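Local coordinates for mitotic checkpoint control protein kinase BUB1 (Drosophila melanogaster, PDB 6JKK) that probably acts as an ATP-binding protein kinase of the mitotic checkpoint at kinetochores, the piece here being its kinase domain, at residues V255-V267 and P278-W291. Numbering follows the deposited sequence.
Sequences VMHVLLFGRYMEV and PKTNVPRYFQRTMW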
loop_
_atom_site.group_PDB
_atom_site.type_symbol
_atom_site.label_atom_id
_atom_site.label_comp_id
_atom_site.label_asym_id
_atom_site.label_seq_id
_atom_site.Cartn_x
_atom_site.Cartn_y
_atom_site.Cartn_z
ATOM N N VAL A 255 -7.466 -6.910 0.296
ATOM C CA VAL A 255 -7.253 -6.385 1.647
ATOM C C VAL A 255 -8.567 -6.323 2.434
ATOM O O VAL A 255 -8.618 -6.701 3.607
ATOM C CB VAL A 255 -6.605 -4.987 1.631
ATOM C CG1 VAL A 255 -6.422 -4.480 3.055
ATOM C CG2 VAL A 255 -5.260 -5.033 0.930
ATOM N N MET A 256 -9.624 -5.838 1.791
ATOM C CA MET A 256 -10.937 -5.796 2.432
ATOM C C MET A 256 -11.354 -7.203 2.843
ATOM O O MET A 256 -11.927 -7.398 3.912
ATOM C CB MET A 256 -11.992 -5.199 1.495
ATOM C CG MET A 256 -11.724 -3.770 1.049
ATOM S SD MET A 256 -13.059 -3.256 -0.049
ATOM C CE MET A 256 -12.487 -1.609 -0.502
ATOM N N HIS A 257 -11.045 -8.183 1.997
ATOM C CA HIS A 257 -11.393 -9.581 2.258
ATOM C C HIS A 257 -10.687 -10.138 3.496
ATOM O O HIS A 257 -11.294 -10.860 4.297
ATOM C CB HIS A 257 -11.064 -10.438 1.027
ATOM C CG HIS A 257 -11.583 -11.839 1.099
ATOM N ND1 HIS A 257 -10.962 -12.827 1.832
ATOM C CD2 HIS A 257 -12.655 -12.425 0.513
ATOM C CE1 HIS A 257 -11.636 -13.958 1.707
ATOM N NE2 HIS A 257 -12.668 -13.741 0.911
ATOM N N VAL A 258 -9.404 -9.820 3.644
ATOM C CA VAL A 258 -8.637 -10.291 4.802
ATOM C C VAL A 258 -9.178 -9.678 6.092
ATOM O O VAL A 258 -9.274 -10.355 7.120
ATOM C CB VAL A 258 -7.128 -9.978 4.651
ATOM C CG1 VAL A 258 -6.362 -10.409 5.888
ATOM C CG2 VAL A 258 -6.569 -10.690 3.445
ATOM N N LEU A 259 -9.540 -8.396 6.030
ATOM C CA LEU A 259 -10.054 -7.686 7.193
ATOM C C LEU A 259 -11.405 -8.254 7.618
ATOM O O LEU A 259 -11.638 -8.511 8.800
ATOM C CB LEU A 259 -10.189 -6.187 6.887
ATOM C CG LEU A 259 -8.905 -5.434 6.523
ATOM C CD1 LEU A 259 -9.189 -3.959 6.281
ATOM C CD2 LEU A 259 -7.884 -5.593 7.619
ATOM N N LEU A 260 -12.291 -8.445 6.645
ATOM C CA LEU A 260 -13.644 -8.942 6.912
ATOM C C LEU A 260 -13.675 -10.387 7.412
ATOM O O LEU A 260 -14.452 -10.728 8.316
ATOM C CB LEU A 260 -14.500 -8.842 5.644
ATOM C CG LEU A 260 -15.247 -7.554 5.309
ATOM C CD1 LEU A 260 -15.987 -7.689 3.990
ATOM C CD2 LEU A 260 -16.222 -7.198 6.422
ATOM N N PHE A 261 -12.843 -11.236 6.816
ATOM C CA PHE A 261 -12.999 -12.674 6.979
ATOM C C PHE A 261 -11.842 -13.366 7.700
ATOM O O PHE A 261 -11.964 -14.523 8.108
ATOM C CB PHE A 261 -13.270 -13.333 5.615
ATOM C CG PHE A 261 -14.508 -12.813 4.925
ATOM C CD1 PHE A 261 -15.751 -12.895 5.548
ATOM C CD2 PHE A 261 -14.429 -12.256 3.656
ATOM C CE1 PHE A 261 -16.895 -12.418 4.919
ATOM C CE2 PHE A 261 -15.562 -11.776 3.017
ATOM C CZ PHE A 261 -16.799 -11.854 3.649
ATOM N N GLY A 262 -10.722 -12.669 7.862
ATOM C CA GLY A 262 -9.564 -13.265 8.512
ATOM C C GLY A 262 -8.846 -14.264 7.623
ATOM O O GLY A 262 -7.921 -14.955 8.062
ATOM N N ARG A 263 -9.273 -14.340 6.366
ATOM C CA ARG A 263 -8.696 -15.285 5.418
ATOM C C ARG A 263 -8.326 -14.578 4.129
ATOM O O ARG A 263 -8.899 -13.543 3.800
ATOM C CB ARG A 263 -9.686 -16.406 5.102
ATOM C CG ARG A 263 -9.929 -17.391 6.228
ATOM C CD ARG A 263 -10.883 -18.478 5.763
ATOM N NE ARG A 263 -12.202 -17.929 5.463
ATOM C CZ ARG A 263 -13.257 -18.036 6.265
ATOM N NH1 ARG A 263 -13.158 -18.688 7.418
ATOM N NH2 ARG A 263 -14.416 -17.499 5.910
ATOM N N TYR A 264 -7.377 -15.139 3.387
ATOM C CA TYR A 264 -6.990 -14.545 2.112
ATOM C C TYR A 264 -8.032 -14.808 1.028
ATOM O O TYR A 264 -8.762 -15.796 1.080
ATOM C CB TYR A 264 -5.584 -15.004 1.707
ATOM C CG TYR A 264 -4.541 -14.498 2.679
ATOM C CD1 TYR A 264 -4.251 -13.141 2.761
ATOM C CD2 TYR A 264 -3.867 -15.367 3.532
ATOM C CE1 TYR A 264 -3.319 -12.661 3.653
ATOM C CE2 TYR A 264 -2.928 -14.894 4.428
ATOM C CZ TYR A 264 -2.661 -13.539 4.484
ATOM O OH TYR A 264 -1.730 -13.054 5.374
ATOM N N MET A 265 -8.113 -13.902 0.062
ATOM C CA MET A 265 -9.133 -13.976 -0.975
ATOM C C MET A 265 -8.804 -14.990 -2.065
ATOM O O MET A 265 -7.714 -14.976 -2.641
ATOM C CB MET A 265 -9.328 -12.596 -1.605
ATOM C CG MET A 265 -10.397 -12.549 -2.690
ATOM S SD MET A 265 -10.576 -10.897 -3.387
ATOM C CE MET A 265 -9.077 -10.754 -4.368
ATOM N N GLU A 266 -9.756 -15.874 -2.335
ATOM C CA GLU A 266 -9.722 -16.685 -3.536
ATOM C C GLU A 266 -10.873 -16.237 -4.410
ATOM O O GLU A 266 -12.028 -16.189 -3.975
ATOM C CB GLU A 266 -9.887 -18.163 -3.213
ATOM C CG GLU A 266 -8.977 -18.672 -2.128
ATOM C CD GLU A 266 -9.270 -20.116 -1.813
ATOM O OE1 GLU A 266 -9.793 -20.391 -0.711
ATOM O OE2 GLU A 266 -9.001 -20.970 -2.684
ATOM N N VAL A 267 -10.548 -15.925 -5.652
ATOM C CA VAL A 267 -11.512 -15.397 -6.594
ATOM C C VAL A 267 -11.974 -16.486 -7.578
ATOM O O VAL A 267 -11.162 -17.272 -8.069
ATOM C CB VAL A 267 -10.889 -14.183 -7.302
ATOM C CG1 VAL A 267 -11.383 -14.067 -8.683
ATOM C CG2 VAL A 267 -11.183 -12.914 -6.525
ATOM N N PRO A 278 -15.275 -13.108 -4.755
ATOM C CA PRO A 278 -14.566 -13.990 -3.825
ATOM C C PRO A 278 -15.348 -15.275 -3.604
ATOM O O PRO A 278 -16.582 -15.270 -3.687
ATOM C CB PRO A 278 -14.529 -13.174 -2.531
ATOM C CG PRO A 278 -14.577 -11.739 -2.994
ATOM C CD PRO A 278 -15.499 -11.763 -4.189
ATOM N N LYS A 279 -14.637 -16.363 -3.327
ATOM C CA LYS A 279 -15.259 -17.659 -3.090
ATOM C C LYS A 279 -16.121 -17.607 -1.828
ATOM O O LYS A 279 -17.121 -18.319 -1.704
ATOM C CB LYS A 279 -14.161 -18.710 -2.948
ATOM C CG LYS A 279 -14.614 -20.144 -3.065
ATOM C CD LYS A 279 -13.401 -21.034 -3.278
ATOM C CE LYS A 279 -13.766 -22.498 -3.193
ATOM N NZ LYS A 279 -12.575 -23.355 -3.461
ATOM N N THR A 280 -15.722 -16.739 -0.904
ATOM C CA THR A 280 -16.407 -16.567 0.374
ATOM C C THR A 280 -17.733 -15.820 0.226
ATOM O O THR A 280 -17.780 -14.728 -0.342
ATOM C CB THR A 280 -15.510 -15.787 1.365
ATOM O OG1 THR A 280 -14.302 -16.522 1.600
ATOM C CG2 THR A 280 -16.226 -15.573 2.683
ATOM N N ASN A 281 -18.808 -16.412 0.741
ATOM C CA ASN A 281 -20.096 -15.733 0.796
ATOM C C ASN A 281 -20.129 -14.708 1.928
ATOM O O ASN A 281 -19.858 -15.045 3.081
ATOM C CB ASN A 281 -21.227 -16.746 0.996
ATOM C CG ASN A 281 -21.339 -17.739 -0.149
ATOM O OD1 ASN A 281 -21.305 -17.362 -1.319
ATOM N ND2 ASN A 281 -21.472 -19.017 0.189
ATOM N N VAL A 282 -20.448 -13.461 1.595
ATOM C CA VAL A 282 -20.707 -12.444 2.607
ATOM C C VAL A 282 -21.942 -12.882 3.391
ATOM O O VAL A 282 -22.962 -13.215 2.790
ATOM C CB VAL A 282 -20.985 -11.074 1.964
ATOM C CG1 VAL A 282 -21.075 -9.994 3.028
ATOM C CG2 VAL A 282 -19.899 -10.731 0.941
ATOM N N PRO A 283 -21.846 -12.920 4.732
ATOM C CA PRO A 283 -22.991 -13.329 5.562
ATOM C C PRO A 283 -24.211 -12.432 5.326
ATOM O O PRO A 283 -24.035 -11.225 5.185
ATOM C CB PRO A 283 -22.465 -13.150 6.991
ATOM C CG PRO A 283 -20.971 -13.275 6.867
ATOM C CD PRO A 283 -20.634 -12.668 5.535
ATOM N N ARG A 284 -25.414 -13.008 5.280
ATOM C CA ARG A 284 -26.636 -12.230 5.024
ATOM C C ARG A 284 -26.792 -11.098 6.037
ATOM O O ARG A 284 -27.329 -10.035 5.719
ATOM C CB ARG A 284 -27.878 -13.132 5.095
ATOM C CG ARG A 284 -29.075 -12.774 4.165
ATOM C CD ARG A 284 -29.304 -11.278 3.857
ATOM N NE ARG A 284 -29.555 -10.455 5.041
ATOM C CZ ARG A 284 -30.222 -9.302 5.032
ATOM N NH1 ARG A 284 -30.726 -8.833 3.898
ATOM N NH2 ARG A 284 -30.391 -8.620 6.158
ATOM N N TYR A 285 -26.326 -11.325 7.258
ATOM C CA TYR A 285 -26.493 -10.322 8.302
ATOM C C TYR A 285 -25.483 -9.177 8.207
ATOM O O TYR A 285 -25.663 -8.132 8.844
ATOM C CB TYR A 285 -26.488 -10.962 9.686
ATOM C CG TYR A 285 -25.361 -11.922 9.943
ATOM C CD1 TYR A 285 -25.521 -13.285 9.719
ATOM C CD2 TYR A 285 -24.148 -11.474 10.435
ATOM C CE1 TYR A 285 -24.498 -14.167 9.964
ATOM C CE2 TYR A 285 -23.119 -12.347 10.684
ATOM C CZ TYR A 285 -23.301 -13.693 10.447
ATOM O OH TYR A 285 -22.272 -14.566 10.693
ATOM N N PHE A 286 -24.436 -9.361 7.403
ATOM C CA PHE A 286 -23.566 -8.244 7.050
ATOM C C PHE A 286 -24.357 -7.306 6.159
ATOM O O PHE A 286 -25.488 -7.605 5.777
ATOM C CB PHE A 286 -22.325 -8.703 6.273
ATOM C CG PHE A 286 -21.174 -9.129 7.141
ATOM C CD1 PHE A 286 -19.874 -9.099 6.646
ATOM C CD2 PHE A 286 -21.393 -9.587 8.434
ATOM C CE1 PHE A 286 -18.802 -9.507 7.437
ATOM C CE2 PHE A 286 -20.334 -9.996 9.231
ATOM C CZ PHE A 286 -19.036 -9.958 8.733
ATOM N N GLN A 287 -23.762 -6.172 5.813
ATOM C CA GLN A 287 -24.369 -5.312 4.815
ATOM C C GLN A 287 -24.060 -5.937 3.456
ATOM O O GLN A 287 -23.252 -5.428 2.679
ATOM C CB GLN A 287 -23.864 -3.875 4.956
ATOM C CG GLN A 287 -24.234 -3.261 6.315
ATOM C CD GLN A 287 -25.736 -3.264 6.560
ATOM O OE1 GLN A 287 -26.499 -2.751 5.747
ATOM N NE2 GLN A 287 -26.168 -3.858 7.675
ATOM N N ARG A 288 -24.735 -7.059 3.202
ATOM C CA ARG A 288 -24.441 -7.973 2.099
ATOM C C ARG A 288 -24.460 -7.301 0.736
ATOM O O ARG A 288 -23.490 -7.381 -0.017
ATOM C CB ARG A 288 -25.457 -9.120 2.105
ATOM C CG ARG A 288 -24.847 -10.497 2.173
ATOM C CD ARG A 288 -25.232 -11.333 0.962
ATOM N NE ARG A 288 -26.671 -11.316 0.704
ATOM C CZ ARG A 288 -27.510 -12.281 1.063
ATOM N NH1 ARG A 288 -27.061 -13.356 1.700
ATOM N NH2 ARG A 288 -28.802 -12.179 0.781
ATOM N N THR A 289 -25.578 -6.655 0.425
ATOM C CA THR A 289 -25.740 -5.949 -0.842
ATOM C C THR A 289 -24.623 -4.927 -1.045
ATOM O O THR A 289 -24.081 -4.798 -2.145
ATOM C CB THR A 289 -27.124 -5.266 -0.927
ATOM O OG1 THR A 289 -28.149 -6.255 -0.776
ATOM C CG2 THR A 289 -27.302 -4.573 -2.270
ATOM N N MET A 290 -24.259 -4.218 0.019
ATOM C CA MET A 290 -23.207 -3.213 -0.077
ATOM C C MET A 290 -21.850 -3.835 -0.388
ATOM O O MET A 290 -21.160 -3.404 -1.321
ATOM C CB MET A 290 -23.110 -2.388 1.208
ATOM C CG MET A 290 -21.964 -1.388 1.179
ATOM S SD MET A 290 -21.551 -0.751 2.813
ATOM C CE MET A 290 -20.697 -2.167 3.509
ATOM N N TRP A 291 -21.460 -4.837 0.399
ATOM C CA TRP A 291 -20.171 -5.493 0.194
ATOM C C TRP A 291 -20.121 -6.160 -1.175
ATOM O O TRP A 291 -19.102 -6.091 -1.867
ATOM C CB TRP A 291 -19.886 -6.528 1.289
ATOM C CG TRP A 291 -19.496 -5.917 2.607
ATOM C CD1 TRP A 291 -20.186 -5.993 3.786
ATOM C CD2 TRP A 291 -18.331 -5.124 2.874
ATOM N NE1 TRP A 291 -19.521 -5.296 4.769
ATOM C CE2 TRP A 291 -18.376 -4.757 4.235
ATOM C CE3 TRP A 291 -17.253 -4.690 2.097
ATOM C CZ2 TRP A 291 -17.386 -3.977 4.832
ATOM C CZ3 TRP A 291 -16.267 -3.917 2.692
ATOM C CH2 TRP A 291 -16.341 -3.568 4.046
HETATM O O HOH W 1 -12.523 -15.981 -0.906
#
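Val-267 and Pro-278 face each other as an antiparallel non-hydrogen-bonded pair, CA to CA 4.4 Å, and just beyond it Lys-279 N donates to Glu-266 O at 2.7 Å, nearly in line with the carbonyl. Here a water fills in between the two backbones: it accepts from both Glu-266 N and Thr-280 N. From the pair the chains spread apart, and side chains take over. Thr-280 CG2 is anti to the backbone N, which sets the methyl over the centre of the Phe-261 ring, a CH-pi contact 3.7 Å from the centroid and 2° off the normal. Leu-260 CB covers the opposite face, and Pro-283 CD meets the same ring at its edge. Thr-280 OG1 lies near the plane of the His-257 ring, at its edge, 3.3 Å from NE2.

This is the C-terminal lobe of the protein kinase fold: helix 246-261 ends where Gly-262 leaves the helical conformation, and the chain returns past that end to start helix 288-299. A trans chi1 of -171° swings the imidazole of His-257 so that ND1 hydrogen-bonds to Arg-263 O at 2.9 Å; the oxygen lies in the ring plane, but ND1 stands 43° out of the carbonyl plane. On the same ring, CD2 packs against Pro-278 CB at 3.7 Å.

Farther along, Leu-260 CD1 sits over the six-membered ring of Trp-291, 3.6 Å from its centroid. CD2 lies 3.6 Å from Phe-286 CE1 and also brushes the indole at CZ2. Met-256 SD reaches the indole edge at CZ3. Trp-291 NE1 and the backbone N of Gln-287, at the N-cap position of helix 288-299, both donate to Glu-156 OE2 on helix 156-175.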